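Local coordinates for protein Nup188 (Myceliophthora thermophila, PDB 4KF8) that probably serves as a scaffold nucleoporin of the nuclear pore complex, with structural and functional properties shared with nuclear transport receptors, at residues L10-S15 with T67-T72; A16-V21 with R34-V39; V43-K48 with I107-L112; V77-F82 with S129-L134; C120-L125 with L169-E174. All blocks are in the same frame, centred on the assembly; numbering follows the deposited sequence.

Contact 1 (L10-S15 with T67-T72); sequences LLSLVS and TQLVLT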
# COMPACT_ATOMS: atom_id res chain seq x y z
N LEU A 10 6.34 -27.44 9.67
CA LEU A 10 5.25 -26.75 10.34
C LEU A 10 4.36 -26.10 9.29
O LEU A 10 3.14 -26.08 9.42
CB LEU A 10 5.80 -25.69 11.30
CG LEU A 10 4.78 -24.86 12.08
CD1 LEU A 10 3.85 -25.75 12.90
CD2 LEU A 10 5.50 -23.87 12.97
N LEU A 11 5.00 -25.59 8.24
CA LEU A 11 4.29 -24.95 7.14
C LEU A 11 3.47 -25.97 6.36
O LEU A 11 2.34 -25.69 5.95
CB LEU A 11 5.28 -24.24 6.22
CG LEU A 11 4.72 -23.39 5.07
CD1 LEU A 11 3.79 -22.31 5.59
CD2 LEU A 11 5.87 -22.79 4.30
N SER A 12 4.04 -27.15 6.15
CA SER A 12 3.35 -28.24 5.47
C SER A 12 2.10 -28.66 6.24
O SER A 12 1.03 -28.83 5.66
CB SER A 12 4.26 -29.46 5.32
OG SER A 12 5.39 -29.16 4.51
N LEU A 13 2.26 -28.82 7.55
CA LEU A 13 1.18 -29.31 8.40
C LEU A 13 0.04 -28.30 8.50
O LEU A 13 -1.13 -28.68 8.50
CB LEU A 13 1.72 -29.65 9.79
CG LEU A 13 0.74 -30.20 10.82
CD1 LEU A 13 0.21 -31.56 10.39
CD2 LEU A 13 1.41 -30.29 12.17
N VAL A 14 0.39 -27.02 8.60
CA VAL A 14 -0.60 -25.96 8.68
C VAL A 14 -1.35 -25.82 7.36
O VAL A 14 -2.56 -25.64 7.34
CB VAL A 14 0.03 -24.62 9.09
CG1 VAL A 14 -0.93 -23.47 8.85
CG2 VAL A 14 0.47 -24.66 10.54
N SER A 15 -0.60 -25.91 6.26
CA SER A 15 -1.19 -25.83 4.93
C SER A 15 -2.03 -27.06 4.61
O SER A 15 -3.11 -26.95 4.03
CB SER A 15 -0.11 -25.63 3.87
OG SER A 15 0.87 -26.65 3.95
N THR A 67 10.02 -23.34 -0.51
CA THR A 67 9.49 -22.25 -1.31
C THR A 67 8.33 -22.78 -2.15
O THR A 67 7.48 -22.01 -2.61
CB THR A 67 10.57 -21.64 -2.23
OG1 THR A 67 9.96 -20.69 -3.11
CG2 THR A 67 11.25 -22.73 -3.05
N GLN A 68 8.30 -24.09 -2.33
CA GLN A 68 7.23 -24.75 -3.06
C GLN A 68 5.92 -24.66 -2.29
O GLN A 68 4.85 -24.51 -2.88
CB GLN A 68 7.59 -26.21 -3.33
CG GLN A 68 8.72 -26.41 -4.33
CD GLN A 68 8.29 -26.12 -5.76
OE1 GLN A 68 7.09 -26.10 -6.06
NE2 GLN A 68 9.26 -25.88 -6.64
N LEU A 69 6.02 -24.77 -0.97
CA LEU A 69 4.86 -24.66 -0.09
C LEU A 69 4.23 -23.27 -0.20
O LEU A 69 3.01 -23.13 -0.26
CB LEU A 69 5.26 -24.93 1.36
CG LEU A 69 5.72 -26.34 1.73
CD1 LEU A 69 6.37 -26.34 3.11
CD2 LEU A 69 4.55 -27.32 1.69
N VAL A 70 5.08 -22.25 -0.23
CA VAL A 70 4.63 -20.86 -0.33
C VAL A 70 3.86 -20.62 -1.62
O VAL A 70 2.84 -19.93 -1.63
CB VAL A 70 5.81 -19.88 -0.24
CG1 VAL A 70 5.31 -18.45 -0.14
CG2 VAL A 70 6.69 -20.22 0.95
N LEU A 71 4.35 -21.20 -2.71
CA LEU A 71 3.68 -21.10 -4.00
C LEU A 71 2.38 -21.91 -4.02
O LEU A 71 1.41 -21.53 -4.67
CB LEU A 71 4.62 -21.54 -5.13
CG LEU A 71 5.87 -20.69 -5.29
CD1 LEU A 71 6.85 -21.33 -6.26
CD2 LEU A 71 5.50 -19.29 -5.76
N THR A 72 2.37 -23.02 -3.29
CA THR A 72 1.17 -23.83 -3.16
C THR A 72 0.14 -23.08 -2.33
O THR A 72 -1.07 -23.25 -2.51
CB THR A 72 1.47 -25.18 -2.49
OG1 THR A 72 2.64 -25.76 -3.07
CG2 THR A 72 0.29 -26.12 -2.67
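Leu69 lays its branched end alongside Leu11, the two side chains running past one another in opposite senses. The overlap is reciprocal: Leu11 CD2 sits 3.7 Å from Leu69 CB, near the root of the partner, while Leu69 CD1 comes back to within 3.9 Å of Leu11 CB. Leu11 reaches across because its CG is turned opposite the backbone N (chi1 -174°). Both methyls of Leu69 also lie against the Ser12 hydroxyl, with Ser12 OG 3.3 Å from CD1 and 3.5 Å from CD2 of Leu69. That hydroxyl bonds to Ser8 O in its own helix, and the leucine methyls lie beside it without a polar bond. An alanine in place of Leu69 removes both methyls and would probably leave a gap beside Leu11 and the Ser12 hydroxyl, between helices 7-20 and 67-84. The short axes stand 10.1 Å apart at 23°, nearly parallel, and Leu11 bridges on to Val70 CG2, 4.3 Å from its CD2. Helix 30-46 also touches Leu11, through Leu40 and Val43. No hydrogen bond crosses this contact, so it holds by apolar packing, with the serine polarity spent within its own helix.

Contact 2 (A16-V21 with R34-V39); sequences ATINGV and RTLLKV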
# COMPACT_ATOMS: atom_id res chain seq x y z
N ALA A 16 -1.55 -28.24 5.00
CA ALA A 16 -2.33 -29.46 4.82
C ALA A 16 -3.63 -29.38 5.62
O ALA A 16 -4.64 -29.96 5.24
CB ALA A 16 -1.52 -30.67 5.24
N THR A 17 -3.59 -28.65 6.73
CA THR A 17 -4.74 -28.50 7.61
C THR A 17 -5.76 -27.51 7.06
O THR A 17 -6.96 -27.68 7.25
CB THR A 17 -4.29 -28.07 9.01
OG1 THR A 17 -3.25 -28.94 9.47
CG2 THR A 17 -5.45 -28.11 10.00
N ILE A 18 -5.28 -26.48 6.37
CA ILE A 18 -6.18 -25.47 5.81
C ILE A 18 -7.05 -26.05 4.68
O ILE A 18 -8.22 -25.70 4.54
CB ILE A 18 -5.42 -24.20 5.33
CG1 ILE A 18 -6.37 -23.00 5.24
CG2 ILE A 18 -4.72 -24.42 4.00
CD1 ILE A 18 -6.61 -22.33 6.57
N ASN A 19 -6.47 -26.95 3.89
CA ASN A 19 -7.19 -27.56 2.78
C ASN A 19 -8.23 -28.56 3.28
O ASN A 19 -9.20 -28.85 2.59
CB ASN A 19 -6.22 -28.24 1.81
CG ASN A 19 -5.95 -27.40 0.58
OD1 ASN A 19 -6.66 -27.49 -0.41
ND2 ASN A 19 -4.90 -26.58 0.65
N GLY A 20 -8.00 -29.08 4.48
CA GLY A 20 -8.90 -30.05 5.07
C GLY A 20 -10.24 -29.47 5.47
O GLY A 20 -11.23 -30.19 5.56
N VAL A 21 -10.27 -28.16 5.72
CA VAL A 21 -11.50 -27.49 6.12
C VAL A 21 -12.54 -27.54 5.00
O VAL A 21 -12.34 -26.95 3.94
CB VAL A 21 -11.25 -26.03 6.56
CG1 VAL A 21 -12.56 -25.28 6.69
CG2 VAL A 21 -10.49 -26.01 7.88
N ARG A 34 -10.64 -18.46 10.44
CA ARG A 34 -10.00 -17.17 10.73
C ARG A 34 -8.71 -17.27 11.54
O ARG A 34 -7.80 -16.48 11.35
CB ARG A 34 -10.97 -16.24 11.46
CG ARG A 34 -12.03 -15.60 10.58
CD ARG A 34 -13.02 -14.81 11.42
NE ARG A 34 -14.06 -14.19 10.61
CZ ARG A 34 -15.18 -13.68 11.09
NH1 ARG A 34 -15.42 -13.71 12.40
NH2 ARG A 34 -16.07 -13.14 10.28
N THR A 35 -8.63 -18.23 12.45
CA THR A 35 -7.43 -18.37 13.28
C THR A 35 -6.41 -19.31 12.65
O THR A 35 -5.22 -19.22 12.95
CB THR A 35 -7.76 -18.83 14.73
OG1 THR A 35 -8.51 -20.05 14.68
CG2 THR A 35 -8.58 -17.76 15.44
N LEU A 36 -6.87 -20.20 11.79
CA LEU A 36 -5.97 -21.01 10.98
C LEU A 36 -5.13 -20.11 10.08
O LEU A 36 -3.93 -20.30 9.94
CB LEU A 36 -6.76 -22.00 10.11
CG LEU A 36 -7.34 -23.24 10.78
CD1 LEU A 36 -8.01 -24.11 9.74
CD2 LEU A 36 -6.25 -24.00 11.50
N LEU A 37 -5.80 -19.13 9.48
CA LEU A 37 -5.15 -18.16 8.62
C LEU A 37 -4.15 -17.33 9.40
O LEU A 37 -3.09 -16.97 8.90
CB LEU A 37 -6.19 -17.24 7.99
CG LEU A 37 -7.25 -17.93 7.13
CD1 LEU A 37 -8.18 -16.92 6.49
CD2 LEU A 37 -6.58 -18.79 6.08
N LYS A 38 -4.50 -17.04 10.65
CA LYS A 38 -3.63 -16.29 11.55
C LYS A 38 -2.43 -17.12 11.98
O LYS A 38 -1.36 -16.59 12.24
CB LYS A 38 -4.42 -15.81 12.76
CG LYS A 38 -5.37 -14.68 12.44
CD LYS A 38 -6.41 -14.46 13.52
CE LYS A 38 -7.33 -13.32 13.13
NZ LYS A 38 -8.49 -13.18 14.04
N VAL A 39 -2.62 -18.43 12.05
CA VAL A 39 -1.53 -19.34 12.35
C VAL A 39 -0.61 -19.42 11.15
O VAL A 39 0.61 -19.45 11.29
CB VAL A 39 -2.04 -20.74 12.76
CG1 VAL A 39 -0.94 -21.79 12.66
CG2 VAL A 39 -2.61 -20.70 14.17
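Ile18 CD1 fits between two consecutive leucines of segment 34-39, and this apolar packing carries most of the contact. The methyl lies 3.6 Å from Leu36 CB and equally 3.6 Å from Leu37 CD2. It meets the two differently: Ile18 and Leu36 run past each other in opposite senses, whereas Ile18 and Leu37 cross at nearly a right angle. The reach depends on the ethyl branch of Ile18, whose CG1 stands across from its own backbone N (chi1 -159°). A second apolar pair lies just beyond the helical turn, where Val21 CG2 packs 3.6 Å from Leu36 CD1. Leu36 is thus engaged at both its root and one methyl. The looser edge is Thr17, whose CG2 stays 4.4 Å from Leu36 CD2.

Polar interactions do not cross between the segments. Thr17 OG1 bonds back to Leu13 O within its own helix, and the threonine meets Leu36 through its methyl. Arg34 forms a salt bridge with Asp100 of helix 98-113, tying this part of helix 30-46 to a third helix.

Around the pair, Phe33 touches both Ile18 and Val21, Val77 touches Ile18, and Ile107 touches Leu37, so helices 67-84 and 98-113 both pack on it. The short axes approach to 10.5 Å with an angle of 162° between their directions. Two successive helices folded back on each other through a connecting segment, with leucine and isoleucine between them, form an antiparallel helical hairpin, consistent with the helical-repeat architecture of the TPR clan to which this family belongs.

Contact 3 (V43-K48 with I107-L112); sequences VLRGTK and ILQACL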
# COMPACT_ATOMS: atom_id res chain seq x y z
N VAL A 43 3.49 -18.41 10.97
CA VAL A 43 4.47 -19.32 10.39
C VAL A 43 5.21 -18.70 9.21
O VAL A 43 6.43 -18.77 9.13
CB VAL A 43 3.81 -20.64 9.92
CG1 VAL A 43 4.85 -21.55 9.28
CG2 VAL A 43 3.13 -21.34 11.08
N LEU A 44 4.45 -18.08 8.30
CA LEU A 44 5.02 -17.44 7.12
C LEU A 44 6.00 -16.32 7.48
O LEU A 44 7.07 -16.21 6.88
CB LEU A 44 3.91 -16.90 6.22
CG LEU A 44 3.18 -17.91 5.35
CD1 LEU A 44 1.91 -17.32 4.78
CD2 LEU A 44 4.09 -18.39 4.24
N ARG A 45 5.63 -15.50 8.45
CA ARG A 45 6.54 -14.48 8.96
C ARG A 45 7.71 -15.15 9.66
O ARG A 45 8.82 -14.62 9.68
CB ARG A 45 5.81 -13.54 9.93
CG ARG A 45 4.87 -12.56 9.26
CD ARG A 45 5.64 -11.59 8.39
NE ARG A 45 4.76 -10.69 7.64
CZ ARG A 45 5.15 -10.00 6.57
NH1 ARG A 45 6.39 -10.11 6.12
NH2 ARG A 45 4.29 -9.20 5.95
N GLY A 46 7.46 -16.33 10.22
CA GLY A 46 8.50 -17.07 10.91
C GLY A 46 9.48 -17.72 9.95
O GLY A 46 10.53 -18.22 10.37
N THR A 47 9.13 -17.73 8.67
CA THR A 47 10.00 -18.30 7.65
C THR A 47 11.10 -17.34 7.23
O THR A 47 11.18 -16.93 6.08
CB THR A 47 9.23 -18.71 6.38
OG1 THR A 47 8.54 -17.57 5.86
CG2 THR A 47 8.22 -19.81 6.69
N LYS A 48 11.95 -16.97 8.19
CA LYS A 48 13.17 -16.25 7.88
C LYS A 48 14.29 -17.28 7.82
O LYS A 48 15.47 -16.94 7.71
CB LYS A 48 13.47 -15.21 8.96
N ILE A 107 -1.47 -12.20 4.44
CA ILE A 107 -0.85 -13.50 4.19
C ILE A 107 -0.06 -13.46 2.88
O ILE A 107 0.99 -14.09 2.75
CB ILE A 107 -1.89 -14.63 4.17
CG1 ILE A 107 -2.59 -14.75 5.53
CG2 ILE A 107 -1.25 -15.97 3.84
CD1 ILE A 107 -3.60 -15.86 5.60
N LEU A 108 -0.57 -12.69 1.92
CA LEU A 108 0.11 -12.44 0.65
C LEU A 108 1.47 -11.78 0.86
O LEU A 108 2.46 -12.18 0.25
CB LEU A 108 -0.76 -11.58 -0.27
CG LEU A 108 -0.17 -11.11 -1.60
CD1 LEU A 108 0.18 -12.29 -2.50
CD2 LEU A 108 -1.12 -10.17 -2.31
N GLN A 109 1.51 -10.77 1.72
CA GLN A 109 2.75 -10.06 2.03
C GLN A 109 3.78 -10.99 2.64
O GLN A 109 4.97 -10.90 2.34
CB GLN A 109 2.49 -8.91 3.01
CG GLN A 109 1.31 -8.03 2.66
CD GLN A 109 1.21 -6.81 3.57
OE1 GLN A 109 2.23 -6.23 3.96
NE2 GLN A 109 -0.01 -6.43 3.91
N ALA A 110 3.32 -11.87 3.52
CA ALA A 110 4.21 -12.81 4.18
C ALA A 110 4.78 -13.80 3.18
O ALA A 110 5.95 -14.18 3.27
CB ALA A 110 3.47 -13.54 5.28
N CYS A 111 3.95 -14.21 2.22
CA CYS A 111 4.37 -15.12 1.15
C CYS A 111 5.45 -14.50 0.28
O CYS A 111 6.46 -15.14 -0.01
CB CYS A 111 3.18 -15.51 0.27
SG CYS A 111 1.94 -16.55 1.07
N LEU A 112 5.24 -13.26 -0.13
CA LEU A 112 6.16 -12.58 -1.04
C LEU A 112 7.43 -12.10 -0.35
O LEU A 112 8.36 -11.62 -1.01
CB LEU A 112 5.45 -11.41 -1.73
CG LEU A 112 4.17 -11.76 -2.49
CD1 LEU A 112 3.53 -10.52 -3.09
CD2 LEU A 112 4.44 -12.81 -3.55
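The Arg45 guanidinium lies flat over the backbone at Ala110: Ala110 CA stands 3.8 Å above its plane, over the centre of the group, and Ala110 N is on that same face. Gln109 CB comes obliquely, 3.5 Å from Arg45 NH2. The Gln109 amide is turned almost perpendicular to the guanidinium, 88° between planes, and its OE1 remains 4.1 Å from Arg45 NH2. The arginine chain gets there by folding at its second torsion (chi2 -65°), which carries the head across to the neighbouring helix. The head is steadied further by a weak hydrogen bond from NH1 to the Ser113 hydroxyl.

Beside the arginine lies the apolar part, where helices 30-46 and 98-113 meet through a small residue. Leu44 CB rests 3.5 Å from Ala110 CB, and the two CA atoms are 5.5 Å apart; alanine's single methyl permits that close approach. This close helix-helix packing on an alanine joins two helices of an all-helical domain, separated in the chain by helix 67-84. Farther in, Leu44 CD1 is shared between Ile107 CG2, 3.6 Å away, and Cys111 SG, 3.8 Å away; the side chains of Leu44 and Ile107 cross at about a right angle. Ile107 and Cys111 continue onto helix 67-84, touching Val78 in the first case and Val70 and Leu74 in the second.

Contact 4 (V77-F82 with S129-L134); sequences VVARSF and SSHNVL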
# COMPACT_ATOMS: atom_id res chain seq x y z
N VAL A 77 -4.70 -20.99 -0.99
CA VAL A 77 -5.15 -20.14 0.11
C VAL A 77 -5.51 -18.71 -0.31
O VAL A 77 -6.66 -18.29 -0.18
CB VAL A 77 -4.14 -20.11 1.29
CG1 VAL A 77 -4.57 -19.09 2.34
CG2 VAL A 77 -4.00 -21.48 1.92
N VAL A 78 -4.53 -17.97 -0.81
CA VAL A 78 -4.70 -16.53 -1.04
C VAL A 78 -5.63 -16.17 -2.20
O VAL A 78 -6.55 -15.36 -2.05
CB VAL A 78 -3.35 -15.81 -1.22
CG1 VAL A 78 -3.56 -14.31 -1.32
CG2 VAL A 78 -2.40 -16.14 -0.08
N ALA A 79 -5.38 -16.75 -3.37
CA ALA A 79 -6.20 -16.45 -4.54
C ALA A 79 -7.64 -16.92 -4.36
O ALA A 79 -8.58 -16.17 -4.59
CB ALA A 79 -5.58 -17.08 -5.79
N ARG A 80 -7.80 -18.17 -3.93
CA ARG A 80 -9.11 -18.79 -3.78
C ARG A 80 -10.01 -18.05 -2.78
O ARG A 80 -11.22 -17.94 -2.98
CB ARG A 80 -8.96 -20.25 -3.35
CG ARG A 80 -10.27 -20.99 -3.15
CD ARG A 80 -10.03 -22.35 -2.51
NE ARG A 80 -9.02 -23.11 -3.24
CZ ARG A 80 -8.53 -24.28 -2.84
NH1 ARG A 80 -8.96 -24.84 -1.72
NH2 ARG A 80 -7.61 -24.90 -3.57
N SER A 81 -9.40 -17.54 -1.71
CA SER A 81 -10.16 -16.88 -0.66
C SER A 81 -10.71 -15.53 -1.10
O SER A 81 -11.85 -15.19 -0.79
CB SER A 81 -9.32 -16.73 0.61
OG SER A 81 -9.06 -17.99 1.19
N PHE A 82 -9.90 -14.76 -1.83
CA PHE A 82 -10.33 -13.45 -2.33
C PHE A 82 -11.51 -13.58 -3.28
O PHE A 82 -12.40 -12.73 -3.30
CB PHE A 82 -9.18 -12.72 -3.02
CG PHE A 82 -9.57 -11.40 -3.61
CD1 PHE A 82 -9.81 -10.31 -2.81
CD2 PHE A 82 -9.73 -11.26 -4.98
CE1 PHE A 82 -10.19 -9.09 -3.35
CE2 PHE A 82 -10.10 -10.05 -5.53
CZ PHE A 82 -10.33 -8.97 -4.71
N SER A 129 -3.47 -14.53 -12.19
CA SER A 129 -4.26 -14.44 -13.42
C SER A 129 -5.23 -15.62 -13.64
O SER A 129 -6.28 -15.45 -14.25
CB SER A 129 -3.35 -14.27 -14.64
OG SER A 129 -2.31 -15.24 -14.65
N SER A 130 -4.86 -16.80 -13.14
CA SER A 130 -5.73 -17.97 -13.26
C SER A 130 -7.10 -17.72 -12.65
O SER A 130 -8.12 -17.84 -13.32
CB SER A 130 -5.08 -19.20 -12.61
OG SER A 130 -3.83 -19.50 -13.21
N HIS A 131 -7.13 -17.36 -11.37
CA HIS A 131 -8.35 -16.89 -10.75
C HIS A 131 -8.71 -15.51 -11.29
O HIS A 131 -8.00 -14.95 -12.13
CB HIS A 131 -8.21 -16.85 -9.23
CG HIS A 131 -8.31 -18.19 -8.58
ND1 HIS A 131 -9.51 -18.76 -8.21
CD2 HIS A 131 -7.35 -19.08 -8.23
CE1 HIS A 131 -9.29 -19.94 -7.67
NE2 HIS A 131 -7.99 -20.16 -7.67
N ASN A 132 -9.82 -14.97 -10.80
CA ASN A 132 -10.31 -13.67 -11.26
C ASN A 132 -9.48 -12.50 -10.73
O ASN A 132 -9.08 -11.62 -11.49
CB ASN A 132 -11.79 -13.51 -10.91
CG ASN A 132 -12.69 -13.81 -12.09
OD1 ASN A 132 -12.23 -14.25 -13.15
ND2 ASN A 132 -13.99 -13.57 -11.91
N VAL A 133 -9.24 -12.51 -9.42
CA VAL A 133 -8.30 -11.62 -8.73
C VAL A 133 -8.27 -10.14 -9.13
O VAL A 133 -9.21 -9.41 -8.84
CB VAL A 133 -6.87 -12.23 -8.64
CG1 VAL A 133 -6.88 -13.45 -7.73
CG2 VAL A 133 -6.31 -12.59 -10.02
N LEU A 134 -7.18 -9.70 -9.77
CA LEU A 134 -7.00 -8.28 -10.10
C LEU A 134 -8.17 -7.68 -10.89
O LEU A 134 -8.50 -6.51 -10.73
CB LEU A 134 -5.66 -8.00 -10.79
CG LEU A 134 -4.96 -8.97 -11.75
CD1 LEU A 134 -4.09 -8.19 -12.72
CD2 LEU A 134 -4.10 -9.97 -11.00
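His131 turns one ring face to the backbone of helix 67-84, with Ala79 C and Arg80 CA beneath it, while Phe82 points a ring edge at the chain following His131. The imidazole is set across from its own carbonyl carbon (chi1 -77°), which directs the ring over the turn at Ala79 and Arg80. Its CD2 lies 3.6 Å from Ala79 CB, and CE1, farther round the ring, is 4.1 Å from Arg80 CA. Arg80 N is also under that face, displaced toward the rim, 4.2 Å below the plane.

Phe82 works differently. Its CG is swung opposite the backbone N (chi1 177°), sending the ring along the flank of Val133, so that CE2 comes to 3.5 Å from Val133 O, near the ring plane. The Phe82 side chain also touches Leu101 of helix 98-113 and Leu162 of helix 154-167. Between histidine and phenylalanine, Ala79 CB faces Val133 CG1 at 4.3 Å, closing the buried middle. The contact therefore seats the turn joining helices 121-130 and 134-143, with Val133 in the N-cap position of the latter, on helix 67-84.

No hydrogen bond spans the segments. Arg80 NE is 5.4 Å from His131 NE2, and that charge would tend to disfavour a protonated imidazole, whereas Asp75, whose side chain touches that of His131, might pull the other way; the charge itself is not seen. The chemistry is thus mainly packing of one imidazole face and of methyl groups, with the Phe82 ring edge meeting the Val133 carbonyl oxygen, which may add a weak attraction.

Contact 5 (C120-L125 with L169-E174); sequences CQLQVL and LPALAE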
# COMPACT_ATOMS: atom_id res chain seq x y z
N CYS A 120 10.28 -16.41 -8.90
CA CYS A 120 9.09 -17.00 -9.50
C CYS A 120 7.93 -16.00 -9.51
O CYS A 120 6.86 -16.29 -8.97
CB CYS A 120 8.68 -18.27 -8.76
SG CYS A 120 9.24 -19.82 -9.53
N GLN A 121 8.15 -14.84 -10.12
CA GLN A 121 7.11 -13.82 -10.21
C GLN A 121 6.09 -14.13 -11.31
O GLN A 121 4.90 -13.90 -11.14
CB GLN A 121 7.72 -12.42 -10.40
CG GLN A 121 8.42 -12.21 -11.73
CD GLN A 121 8.77 -10.76 -11.98
OE1 GLN A 121 8.91 -9.96 -11.05
NE2 GLN A 121 8.90 -10.40 -13.26
N LEU A 122 6.58 -14.66 -12.43
CA LEU A 122 5.69 -15.08 -13.51
C LEU A 122 4.83 -16.22 -13.01
O LEU A 122 3.70 -16.41 -13.46
CB LEU A 122 6.50 -15.52 -14.74
CG LEU A 122 7.23 -14.41 -15.51
CD1 LEU A 122 8.06 -15.00 -16.64
CD2 LEU A 122 6.25 -13.38 -16.04
N GLN A 123 5.37 -16.98 -12.07
CA GLN A 123 4.65 -18.05 -11.41
C GLN A 123 3.45 -17.48 -10.67
O GLN A 123 2.32 -17.93 -10.84
CB GLN A 123 5.56 -18.78 -10.43
CG GLN A 123 5.25 -20.25 -10.27
CD GLN A 123 5.76 -21.08 -11.42
OE1 GLN A 123 6.92 -21.50 -11.44
NE2 GLN A 123 4.90 -21.34 -12.40
N VAL A 124 3.71 -16.47 -9.84
CA VAL A 124 2.65 -15.75 -9.14
C VAL A 124 1.68 -15.15 -10.14
O VAL A 124 0.47 -15.30 -10.01
CB VAL A 124 3.22 -14.64 -8.25
CG1 VAL A 124 2.10 -13.99 -7.43
CG2 VAL A 124 4.29 -15.19 -7.33
N LEU A 125 2.23 -14.48 -11.16
CA LEU A 125 1.43 -13.93 -12.25
C LEU A 125 0.53 -15.01 -12.84
O LEU A 125 -0.66 -14.78 -13.05
CB LEU A 125 2.35 -13.35 -13.33
CG LEU A 125 1.79 -12.73 -14.62
CD1 LEU A 125 1.59 -13.78 -15.71
CD2 LEU A 125 0.50 -11.97 -14.36
N LEU A 169 5.70 -6.85 -7.85
CA LEU A 169 6.21 -7.78 -8.86
C LEU A 169 5.99 -7.17 -10.24
O LEU A 169 4.86 -7.13 -10.72
CB LEU A 169 5.49 -9.13 -8.75
CG LEU A 169 5.56 -9.92 -7.44
CD1 LEU A 169 4.56 -9.41 -6.41
CD2 LEU A 169 5.35 -11.41 -7.69
N PRO A 170 7.08 -6.69 -10.87
CA PRO A 170 7.09 -5.96 -12.15
C PRO A 170 6.20 -6.56 -13.24
O PRO A 170 5.58 -5.81 -13.99
CB PRO A 170 8.56 -6.04 -12.57
CG PRO A 170 9.30 -6.08 -11.29
CD PRO A 170 8.44 -6.88 -10.34
N ALA A 171 6.15 -7.88 -13.32
CA ALA A 171 5.35 -8.56 -14.33
C ALA A 171 3.85 -8.32 -14.11
O ALA A 171 3.12 -8.02 -15.06
CB ALA A 171 5.65 -10.05 -14.34
N LEU A 172 3.41 -8.44 -12.86
CA LEU A 172 2.01 -8.18 -12.52
C LEU A 172 1.67 -6.70 -12.64
O LEU A 172 0.52 -6.33 -12.86
CB LEU A 172 1.71 -8.66 -11.10
CG LEU A 172 1.53 -10.17 -10.88
CD1 LEU A 172 2.85 -10.85 -10.56
CD2 LEU A 172 0.51 -10.42 -9.80
N ALA A 173 2.69 -5.85 -12.49
CA ALA A 173 2.52 -4.41 -12.65
C ALA A 173 2.19 -4.06 -14.09
O ALA A 173 1.44 -3.12 -14.35
CB ALA A 173 3.78 -3.68 -12.20
N GLU A 174 2.75 -4.82 -15.03
CA GLU A 174 2.49 -4.59 -16.44
C GLU A 174 1.06 -4.97 -16.79
O GLU A 174 0.43 -4.35 -17.64
CB GLU A 174 3.48 -5.38 -17.31
CG GLU A 174 3.41 -5.06 -18.79
CD GLU A 174 4.38 -5.88 -19.62
OE1 GLU A 174 4.93 -6.86 -19.08
OE2 GLU A 174 4.58 -5.56 -20.81
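Gln121 O accepts the backbone bond from Leu125 N at 2.7 Å, and Leu172 CD1 lies against both ends of this bond, 3.7 Å from Gln121 O and from Leu125 N. One leucine methyl thus packs on the first helical turn of helix 121-130. The same methyl continues to Leu125 CB at 3.8 Å, where the two leucine side chains lie alongside each other, running in opposite senses.

Gln121 forms the other end of the contact. Its CG is wedged between its backbone N and carbonyl carbon (chi1 67°), and the extended chain beyond carries the amide over the start of helix 170-178. There OE1 stands 3.2 Å from Pro170 CD and NE2 stands 3.4 Å from Ala171 CB, so both the oxygen and the nitrogen end meet carbon; no hydrogen bond joins the segments. Gln121 CB, nearer the backbone, lies 3.7 Å from Leu169 CD2, a methyl also met by Val124. A leucine in place of Gln121 lacks the amide and is likely to leave the Pro170 ring and the Ala171 methyl less closely covered.

Leu122 CD2 adds a further apolar touch at 3.8 Å from Ala171 CB. Both helices begin at this contact, with Cys120 and Leu169 in their N-cap positions, and the short axes run 9.0 Å apart at 38°. Two helix beginnings lying side by side and pointing broadly the same way, with helices 134-143 and 154-167 intervening in the chain, are consistent with the stacked layers of a helical solenoid.

In the fold
Contacts 1 to 3 are one continuous block: contacts 1 and 2 share helix 7-20 with centres 11 Å apart, and contacts 1 and 3 lie 10 Å apart, joined by Val70 CG1 touching Cys111 O at 3.5 Å. Contacts 2 and 3 share helix 30-46 and also touch, their centres 15 Å apart. Contacts 1 and 4 share helix 67-84 without touching, their centres 17 Å apart, whereas contact 2 meets contact 4 directly, Ile18 CG2 lying 3.7 Å from Val77 CG2. Helix 121-130 joins contacts 4 and 5, centres 14 Å apart, while Leu112 CD1 touches Leu169 CD1 at 3.6 Å to link contacts 3 and 5. Contacts 2 and 5 are farthest apart, 26 Å between centres.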